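Local coordinates for insect fatty acid binding protein (Manduca sexta, PDB 1MDC) that binds one fatty acid molecule inside a water-soluble beta-barrel and so serves in lipid transport in the cytoplasm, at residues N15-L20 and A32-K37; F64-E69 and M83-G88; G97-A102 and S119-G124. All coordinates share one frame; numbering follows the deposited sequence.

Contact 1 (N15-L20 and A32-K37); sequences NFDGFL and ALVSDK
Leu20 and Phe16 of helix 16-21 meet Leu33 and Val34 near the end of helix 27-35, joining the two short helices of the helix-turn-helix lid that covers one end of the fatty-acid-binding protein barrel. The contact is small and mainly apolar. Leu20 meets both partners with its two methyls: CD1 lies 3.9 Å from Val34 CG1 and also touches CB of Leu33, while CD2 meets Leu33 CD1 at 4.0 Å. Its CG, anti to the carbonyl carbon (chi1 -65°), brings both methyls against Leu33, whose side chain it crosses obliquely. Leu25, in the loop between the helices, touches both leucines. Within its own helix, Leu20 also lays CD1 over one face of the Phe16 ring, 3.8 Å above the plane and toward the rim. A cation-pi contact joins that ring to Arg128, a residue of the fatty acid site, so the lid packing reaches the binding residues. At the margin Asp17 OD1 only touches Val34 CG1, while its OD2 forms a salt bridge with Lys21 in the same helix. Leu33 O lies at the edge of the Phe16 ring, in its plane, 3.9 Å from CE2.

Contact 2 (F64-E69 and M83-G88); sequences FKSGVE and MYTVDG. With SO4 (sulfate ion), chain B.
Phe64 and Tyr84 meet through different first torsions: Phe64 CG sits between its backbone N and carbonyl carbon (chi1 50°), whereas Tyr84 CG is anti to the carbonyl carbon (chi1 -70°). The rings lie face to face, centroids 4.1 Å apart and planes at 8°, although the two side chains cross at about a right angle. Phe64 CE1 reaches back to Tyr84 CB at 3.8 Å, and Val86 CG2 closes in on the edge of the Phe64 ring. The Tyr84 ring also stacks with His93, and Phe70 touches both aromatic side chains. Sulfate O1, in the ring plane at the tyrosine's edge, is 2.9 Å from Tyr84 OH; Lys106 and His93 also bind this ion, probably from the crystallisation liquor. A leucine in place of Tyr84 would probably cost Phe64 its flat stacking partner and leave the sulfate without the hydroxyl beside it. Two polar bonds fix the backbones. Ser66 OG accepts Val86 N at 3.0 Å, nearly straight, and Gly67 N donates to Tyr84 O at 2.9 Å in the carbonyl plane. Water 1 accepts from Tyr84 N and lies within hydrogen-bonding distance of Lys65 O and Val68 O. Farther along, Met83 CG packs on Val68 C and on Glu69 CG. The type II turn from Lys65 to Val68 thus fastens the 64-69 connection to strand 78-87, across the discontinuity between strands 60-64 and 70-74 that is characteristic of the fatty-acid-binding protein barrel.

Contact 3 (G97-A102 and S119-G124); sequences GDAGVA and SSNWDG. With PLM (palmitic acid), chain C.
Ser120 and Val101 join the hairpin end at 97-100 to the turn between strands 112-119 and 122-131, at the end of the antiparallel calycin barrel where the palmitate tail lies. From CB, 3.7 Å from Val101 O, the Ser120 side chain needs one more bond to reach its partner: with chi1 at 57°, OG sits between the backbone N and carbonyl carbon and accepts Val101 N at 3.0 Å, the N-H pointing almost straight at it (170°). The backbone returns the bond, Ser120 N to Val101 O. Gly100 passes beside this hydroxyl, and a CB there would clash with OG. Next in the register, Ala102 and Ser119 form an antiparallel non-hydrogen-bonded pair, their side chains on the same face of the sheet as the ligand tail. Ser119 OG accepts Asn121 N at 3.0 Å, an ST turn that shapes the reversal, and is also bonded to Ser22 OG beyond helix 16-21. Asn121 ND2 binds Ala99 O from above the carbonyl plane, 45° out of it, and bonds Ser22 O as well. Inside the barrel, Gly100 O is 3.4 Å from palmitate CE, and Ala102 CB lies 3.8 Å from CF.

Along the chain the three contacts follow one another, all within one domain. Contact 1 belongs to the helical lid; contacts 2 and 3 both reach the antiparallel sheet. Contact 2 ties the connection between its outermost strands, 60-64 and 70-74, to strand 78-87, and contact 3 joins turns at the ends of inner strands. Between centres, contact 1 is about 25 Å from contact 2, on the opposite side of the chain's centre, and contact 3 about 20 Å from contact 2 and about 15 Å from contact 1, which it touches: Phe19 packs against Trp122 and Ser119, so helix 16-21 rests on the ends of strands 112-119 and 122-131. The palmitate passes contacts 1 and 3, its carboxylate binding Arg128, Tyr130 and Gln40.

Contact 1 (N15-L20 and A32-K37)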
loop_
_atom_site.group_PDB
_atom_site.type_symbol
_atom_site.label_atom_id
_atom_site.label_comp_id
_atom_site.label_asym_id
_atom_site.label_seq_id
_atom_site.Cartn_x
_atom_site.Cartn_y
_atom_site.Cartn_z
ATOM N N ASN A 15 -6.729 -3.608 12.676
ATOM C CA ASN A 15 -5.701 -2.763 13.284
ATOM C C ASN A 15 -5.189 -1.644 12.403
ATOM O O ASN A 15 -4.111 -1.109 12.655
ATOM C CB ASN A 15 -4.504 -3.620 13.820
ATOM C CG ASN A 15 -4.949 -4.597 14.898
ATOM O OD1 ASN A 15 -5.983 -4.398 15.558
ATOM N ND2 ASN A 15 -4.193 -5.666 15.078
ATOM N N PHE A 16 -5.953 -1.284 11.375
ATOM C CA PHE A 16 -5.512 -0.221 10.495
ATOM C C PHE A 16 -5.540 1.134 11.200
ATOM O O PHE A 16 -4.686 1.975 11.018
ATOM C CB PHE A 16 -6.244 -0.264 9.146
ATOM C CG PHE A 16 -5.717 0.632 8.024
ATOM C CD1 PHE A 16 -4.379 0.618 7.665
ATOM C CD2 PHE A 16 -6.609 1.460 7.322
ATOM C CE1 PHE A 16 -3.917 1.421 6.608
ATOM C CE2 PHE A 16 -6.162 2.283 6.283
ATOM C CZ PHE A 16 -4.813 2.252 5.939
ATOM N N ASP A 17 -6.525 1.357 12.029
ATOM C CA ASP A 17 -6.570 2.633 12.725
ATOM C C ASP A 17 -5.342 2.815 13.622
ATOM O O ASP A 17 -4.761 3.889 13.764
ATOM C CB ASP A 17 -7.873 2.664 13.547
ATOM C CG ASP A 17 -8.051 3.969 14.327
ATOM O OD1 ASP A 17 -8.674 4.893 13.646
ATOM O OD2 ASP A 17 -7.682 4.159 15.475
ATOM N N GLY A 18 -4.928 1.719 14.244
ATOM C CA GLY A 18 -3.778 1.703 15.131
ATOM C C GLY A 18 -2.537 2.051 14.395
ATOM O O GLY A 18 -1.701 2.818 14.864
ATOM N N PHE A 19 -2.419 1.483 13.207
ATOM C CA PHE A 19 -1.253 1.791 12.422
ATOM C C PHE A 19 -1.255 3.276 12.013
ATOM O O PHE A 19 -0.217 3.919 12.035
ATOM C CB PHE A 19 -1.216 0.952 11.063
ATOM C CG PHE A 19 -0.279 1.547 10.052
ATOM C CD1 PHE A 19 1.100 1.449 10.205
ATOM C CD2 PHE A 19 -0.780 2.203 8.943
ATOM C CE1 PHE A 19 1.965 1.995 9.264
ATOM C CE2 PHE A 19 0.088 2.780 7.991
ATOM C CZ PHE A 19 1.446 2.673 8.144
ATOM N N LEU A 20 -2.399 3.831 11.610
ATOM C CA LEU A 20 -2.420 5.229 11.188
ATOM C C LEU A 20 -2.098 6.183 12.328
ATOM O O LEU A 20 -1.506 7.248 12.123
ATOM C CB LEU A 20 -3.749 5.556 10.598
ATOM C CG LEU A 20 -4.004 4.770 9.298
ATOM C CD1 LEU A 20 -5.434 4.948 8.893
ATOM C CD2 LEU A 20 -3.136 5.269 8.172
ATOM N N ALA A 32 -10.818 9.499 6.989
ATOM C CA ALA A 32 -10.987 9.290 5.581
ATOM C C ALA A 32 -10.330 7.983 5.160
ATOM O O ALA A 32 -10.897 7.188 4.421
ATOM C CB ALA A 32 -10.434 10.481 4.792
ATOM N N LEU A 33 -9.118 7.732 5.629
ATOM C CA LEU A 33 -8.449 6.496 5.240
ATOM C C LEU A 33 -9.142 5.241 5.699
ATOM O O LEU A 33 -9.219 4.241 4.974
ATOM C CB LEU A 33 -6.962 6.457 5.614
ATOM C CG LEU A 33 -6.170 7.441 4.750
ATOM C CD1 LEU A 33 -4.789 7.598 5.394
ATOM C CD2 LEU A 33 -5.997 6.865 3.328
ATOM N N VAL A 34 -9.651 5.271 6.921
ATOM C CA VAL A 34 -10.311 4.083 7.421
ATOM C C VAL A 34 -11.640 3.845 6.743
ATOM O O VAL A 34 -12.144 2.736 6.726
ATOM C CB VAL A 34 -10.432 3.881 8.958
ATOM C CG1 VAL A 34 -9.168 4.226 9.691
ATOM C CG2 VAL A 34 -11.634 4.517 9.561
ATOM N N SER A 35 -12.222 4.877 6.190
ATOM C CA SER A 35 -13.521 4.668 5.562
ATOM C C SER A 35 -13.362 4.299 4.065
ATOM O O SER A 35 -14.345 3.921 3.418
ATOM C CB SER A 35 -14.423 5.900 5.640
ATOM O OG SER A 35 -13.935 6.907 4.758
ATOM N N ASP A 36 -12.155 4.443 3.528
ATOM C CA ASP A 36 -11.948 4.162 2.105
ATOM C C ASP A 36 -12.239 2.733 1.687
ATOM O O ASP A 36 -12.157 1.830 2.503
ATOM C CB ASP A 36 -10.418 4.373 1.918
ATOM C CG ASP A 36 -9.833 4.506 0.527
ATOM O OD1 ASP A 36 -10.709 4.825 -0.360
ATOM O OD2 ASP A 36 -8.645 4.371 0.295
ATOM N N LYS A 37 -12.562 2.540 0.405
ATOM C CA LYS A 37 -12.823 1.212 -0.151
ATOM C C LYS A 37 -11.955 1.206 -1.419
ATOM O O LYS A 37 -12.467 1.241 -2.540
ATOM C CB LYS A 37 -14.291 0.973 -0.511
ATOM C CG LYS A 37 -15.204 0.766 0.710
ATOM C CD LYS A 37 -14.968 -0.572 1.447
ATOM C CE LYS A 37 -15.833 -0.869 2.686
ATOM N NZ LYS A 37 -15.455 -2.103 3.437
#

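Contact 2 (F64-E69 and M83-G88)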
loop_
_atom_site.group_PDB
_atom_site.type_symbol
_atom_site.label_atom_id
_atom_site.label_comp_id
_atom_site.label_asym_id
_atom_site.label_seq_id
_atom_site.Cartn_x
_atom_site.Cartn_y
_atom_site.Cartn_z
ATOM N N PHE A 64 7.218 2.100 -11.594
ATOM C CA PHE A 64 8.425 1.985 -10.804
ATOM C C PHE A 64 9.198 0.773 -11.240
ATOM O O PHE A 64 8.652 -0.057 -11.962
ATOM C CB PHE A 64 8.129 1.769 -9.239
ATOM C CG PHE A 64 7.153 0.668 -8.963
ATOM C CD1 PHE A 64 7.588 -0.629 -8.776
ATOM C CD2 PHE A 64 5.782 0.951 -8.875
ATOM C CE1 PHE A 64 6.667 -1.673 -8.527
ATOM C CE2 PHE A 64 4.864 -0.062 -8.650
ATOM C CZ PHE A 64 5.324 -1.384 -8.480
ATOM N N LYS A 65 10.451 0.727 -10.774
ATOM C CA LYS A 65 11.414 -0.353 -11.000
ATOM C C LYS A 65 11.698 -0.984 -9.650
ATOM O O LYS A 65 11.835 -0.274 -8.669
ATOM C CB LYS A 65 12.795 -0.057 -11.597
ATOM C CG LYS A 65 12.622 0.763 -12.851
ATOM C CD LYS A 65 13.867 0.979 -13.701
ATOM C CE LYS A 65 13.555 1.886 -14.892
ATOM N NZ LYS A 65 13.390 1.194 -16.164
ATOM N N SER A 66 11.788 -2.307 -9.611
ATOM C CA SER A 66 12.076 -3.012 -8.374
ATOM C C SER A 66 13.447 -2.630 -7.819
ATOM O O SER A 66 14.429 -2.635 -8.535
ATOM C CB SER A 66 11.942 -4.517 -8.592
ATOM O OG SER A 66 12.178 -5.234 -7.403
ATOM N N GLY A 67 13.550 -2.275 -6.541
ATOM C CA GLY A 67 14.844 -1.922 -5.979
ATOM C C GLY A 67 15.267 -0.467 -6.087
ATOM O O GLY A 67 16.342 -0.095 -5.624
ATOM N N VAL A 68 14.440 0.370 -6.688
ATOM C CA VAL A 68 14.812 1.768 -6.838
ATOM C C VAL A 68 13.927 2.686 -6.019
ATOM O O VAL A 68 12.720 2.701 -6.142
ATOM C CB VAL A 68 14.740 2.151 -8.318
ATOM C CG1 VAL A 68 15.039 3.637 -8.540
ATOM C CG2 VAL A 68 15.737 1.275 -9.106
ATOM N N GLU A 69 14.541 3.471 -5.178
ATOM C CA GLU A 69 13.763 4.381 -4.363
ATOM C C GLU A 69 13.342 5.609 -5.144
ATOM O O GLU A 69 14.074 6.069 -6.012
ATOM C CB GLU A 69 14.742 4.991 -3.362
ATOM C CG GLU A 69 15.269 4.065 -2.278
ATOM C CD GLU A 69 15.736 4.840 -1.043
ATOM O OE1 GLU A 69 15.728 6.155 -1.131
ATOM O OE2 GLU A 69 16.111 4.284 -0.065
ATOM N N MET A 83 9.964 2.473 -1.951
ATOM C CA MET A 83 10.852 1.533 -2.596
ATOM C C MET A 83 10.099 0.219 -2.688
ATOM O O MET A 83 9.716 -0.334 -1.660
ATOM C CB MET A 83 12.247 1.332 -1.944
ATOM C CG MET A 83 13.230 0.642 -2.865
ATOM S SD MET A 83 13.318 -1.056 -2.348
ATOM C CE MET A 83 14.727 -0.973 -1.308
ATOM N N TYR A 84 9.849 -0.291 -3.888
ATOM C CA TYR A 84 9.151 -1.544 -3.938
ATOM C C TYR A 84 10.136 -2.600 -4.426
ATOM O O TYR A 84 10.987 -2.304 -5.248
ATOM C CB TYR A 84 8.067 -1.563 -5.005
ATOM C CG TYR A 84 6.823 -0.744 -4.820
ATOM C CD1 TYR A 84 6.867 0.656 -4.965
ATOM C CD2 TYR A 84 5.621 -1.382 -4.508
ATOM C CE1 TYR A 84 5.706 1.384 -4.816
ATOM C CE2 TYR A 84 4.469 -0.662 -4.332
ATOM C CZ TYR A 84 4.518 0.745 -4.507
ATOM O OH TYR A 84 3.355 1.474 -4.370
ATOM N N THR A 85 10.005 -3.818 -3.904
ATOM C CA THR A 85 10.790 -5.005 -4.243
ATOM C C THR A 85 9.724 -5.967 -4.755
ATOM O O THR A 85 8.781 -6.242 -4.000
ATOM C CB THR A 85 11.415 -5.672 -3.011
ATOM O OG1 THR A 85 12.437 -4.776 -2.611
ATOM C CG2 THR A 85 12.056 -6.938 -3.498
ATOM N N VAL A 86 9.850 -6.433 -6.019
ATOM C CA VAL A 86 8.919 -7.375 -6.660
ATOM C C VAL A 86 9.658 -8.718 -6.684
ATOM O O VAL A 86 10.752 -8.795 -7.270
ATOM C CB VAL A 86 8.539 -6.921 -8.045
ATOM C CG1 VAL A 86 7.516 -7.917 -8.521
ATOM C CG2 VAL A 86 7.844 -5.565 -7.914
ATOM N N ASP A 87 9.107 -9.757 -6.023
ATOM C CA ASP A 87 9.780 -11.055 -5.962
ATOM C C ASP A 87 8.722 -12.099 -6.039
ATOM O O ASP A 87 8.170 -12.562 -5.043
ATOM C CB ASP A 87 10.659 -11.135 -4.662
ATOM C CG ASP A 87 11.596 -12.316 -4.414
ATOM O OD1 ASP A 87 11.532 -13.275 -5.279
ATOM O OD2 ASP A 87 12.335 -12.400 -3.478
ATOM N N GLY A 88 8.433 -12.431 -7.268
ATOM C CA GLY A 88 7.413 -13.423 -7.524
ATOM C C GLY A 88 6.005 -12.928 -7.119
ATOM O O GLY A 88 5.491 -11.930 -7.605
HETATM S S SO4 B . 0.767 -0.081 -2.259
HETATM O O1 SO4 B . 1.662 -0.659 -3.268
HETATM O O2 SO4 B . -0.482 -0.814 -2.235
HETATM O O3 SO4 B . 1.351 -0.188 -0.915
HETATM O O4 SO4 B . 0.499 1.344 -2.606
HETATM O O HOH W 1 10.711 0.912 -6.336
#

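Contact 3 (G97-A102 and S119-G124)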
loop_
_atom_site.group_PDB
_atom_site.type_symbol
_atom_site.label_atom_id
_atom_site.label_comp_id
_atom_site.label_asym_id
_atom_site.label_seq_id
_atom_site.Cartn_x
_atom_site.Cartn_y
_atom_site.Cartn_z
ATOM N N GLY A 97 9.048 8.158 5.813
ATOM C CA GLY A 97 8.440 9.475 5.845
ATOM C C GLY A 97 8.954 10.239 7.037
ATOM O O GLY A 97 9.805 9.741 7.751
ATOM N N ASP A 98 8.463 11.440 7.285
ATOM C CA ASP A 98 8.959 12.177 8.442
ATOM C C ASP A 98 8.678 11.437 9.746
ATOM O O ASP A 98 9.462 11.486 10.713
ATOM C CB ASP A 98 8.110 13.452 8.665
ATOM C CG ASP A 98 8.263 14.550 7.702
ATOM O OD1 ASP A 98 9.527 14.836 7.459
ATOM O OD2 ASP A 98 7.291 15.113 7.244
ATOM N N ALA A 99 7.524 10.768 9.770
ATOM C CA ALA A 99 7.134 10.037 10.972
ATOM C C ALA A 99 7.956 8.775 11.266
ATOM O O ALA A 99 8.033 8.310 12.409
ATOM C CB ALA A 99 5.636 9.678 10.933
ATOM N N GLY A 100 8.573 8.181 10.246
ATOM C CA GLY A 100 9.338 6.971 10.490
ATOM C C GLY A 100 9.318 6.063 9.263
ATOM O O GLY A 100 9.194 6.566 8.156
ATOM N N VAL A 101 9.441 4.744 9.459
ATOM C CA VAL A 101 9.458 3.793 8.344
ATOM C C VAL A 101 8.359 2.778 8.453
ATOM O O VAL A 101 8.067 2.322 9.540
ATOM C CB VAL A 101 10.790 3.025 8.482
ATOM C CG1 VAL A 101 10.920 1.967 7.403
ATOM C CG2 VAL A 101 11.934 3.979 8.231
ATOM N N ALA A 102 7.732 2.416 7.353
ATOM C CA ALA A 102 6.685 1.428 7.450
ATOM C C ALA A 102 6.933 0.424 6.329
ATOM O O ALA A 102 7.554 0.768 5.300
ATOM C CB ALA A 102 5.307 2.013 7.263
ATOM N N SER A 119 5.113 -0.912 11.431
ATOM C CA SER A 119 5.598 0.475 11.517
ATOM C C SER A 119 6.736 0.615 12.509
ATOM O O SER A 119 6.845 -0.168 13.443
ATOM C CB SER A 119 4.385 1.152 12.154
ATOM O OG SER A 119 4.675 2.321 12.823
ATOM N N SER A 120 7.597 1.594 12.342
ATOM C CA SER A 120 8.678 1.698 13.303
ATOM C C SER A 120 8.196 2.371 14.597
ATOM O O SER A 120 8.942 2.460 15.567
ATOM C CB SER A 120 9.854 2.499 12.728
ATOM O OG SER A 120 9.363 3.771 12.335
ATOM N N ASN A 121 6.959 2.852 14.638
ATOM C CA ASN A 121 6.509 3.502 15.866
ATOM C C ASN A 121 5.529 2.738 16.730
ATOM O O ASN A 121 5.060 3.286 17.722
ATOM C CB ASN A 121 5.774 4.783 15.452
ATOM C CG ASN A 121 6.737 5.807 14.855
ATOM O OD1 ASN A 121 7.948 5.771 15.080
ATOM N ND2 ASN A 121 6.203 6.741 14.090
ATOM N N TRP A 122 5.214 1.499 16.364
ATOM C CA TRP A 122 4.270 0.712 17.102
ATOM C C TRP A 122 4.587 -0.724 16.946
ATOM O O TRP A 122 5.182 -1.098 15.984
ATOM C CB TRP A 122 3.034 0.856 16.213
ATOM C CG TRP A 122 1.831 0.275 16.801
ATOM C CD1 TRP A 122 1.514 0.196 18.122
ATOM C CD2 TRP A 122 0.778 -0.311 16.081
ATOM N NE1 TRP A 122 0.294 -0.403 18.261
ATOM C CE2 TRP A 122 -0.178 -0.717 17.012
ATOM C CE3 TRP A 122 0.574 -0.523 14.751
ATOM C CZ2 TRP A 122 -1.332 -1.337 16.637
ATOM C CZ3 TRP A 122 -0.589 -1.135 14.391
ATOM C CH2 TRP A 122 -1.519 -1.526 15.330
ATOM N N ASP A 123 4.173 -1.547 17.866
ATOM C CA ASP A 123 4.466 -2.961 17.770
ATOM C C ASP A 123 3.366 -3.821 17.224
ATOM O O ASP A 123 3.544 -5.021 17.107
ATOM C CB ASP A 123 4.467 -3.478 19.203
ATOM C CG ASP A 123 5.775 -3.239 19.824
ATOM O OD1 ASP A 123 6.780 -3.296 19.150
ATOM O OD2 ASP A 123 5.725 -2.950 21.112
ATOM N N GLY A 124 2.232 -3.235 16.920
ATOM C CA GLY A 124 1.125 -4.018 16.416
ATOM C C GLY A 124 1.381 -4.390 14.967
ATOM O O GLY A 124 2.366 -3.961 14.395
HETATM C C1 PLM C . -2.204 -1.223 0.764
HETATM O O1 PLM C . -1.890 -1.961 -0.186
HETATM O O2 PLM C . -3.307 -1.286 1.332
HETATM C C2 PLM C . -1.249 -0.112 1.255
HETATM C C3 PLM C . -1.715 0.709 2.479
HETATM C C4 PLM C . -2.326 2.073 2.048
HETATM C C5 PLM C . -1.357 3.255 2.256
HETATM C C6 PLM C . -1.791 4.155 3.426
HETATM C C7 PLM C . -0.582 4.973 3.863
HETATM C C8 PLM C . -0.879 6.151 4.778
HETATM C C9 PLM C . 0.143 6.026 5.910
HETATM C CA PLM C . 1.211 7.128 5.955
HETATM C CB PLM C . 2.612 6.498 5.924
HETATM C CC PLM C . 3.716 7.434 6.482
HETATM C CD PLM C . 5.137 6.795 6.362
HETATM C CE PLM C . 5.801 6.559 7.715
HETATM C CF PLM C . 4.950 5.569 8.510
HETATM C CG PLM C . 5.528 5.209 9.903
#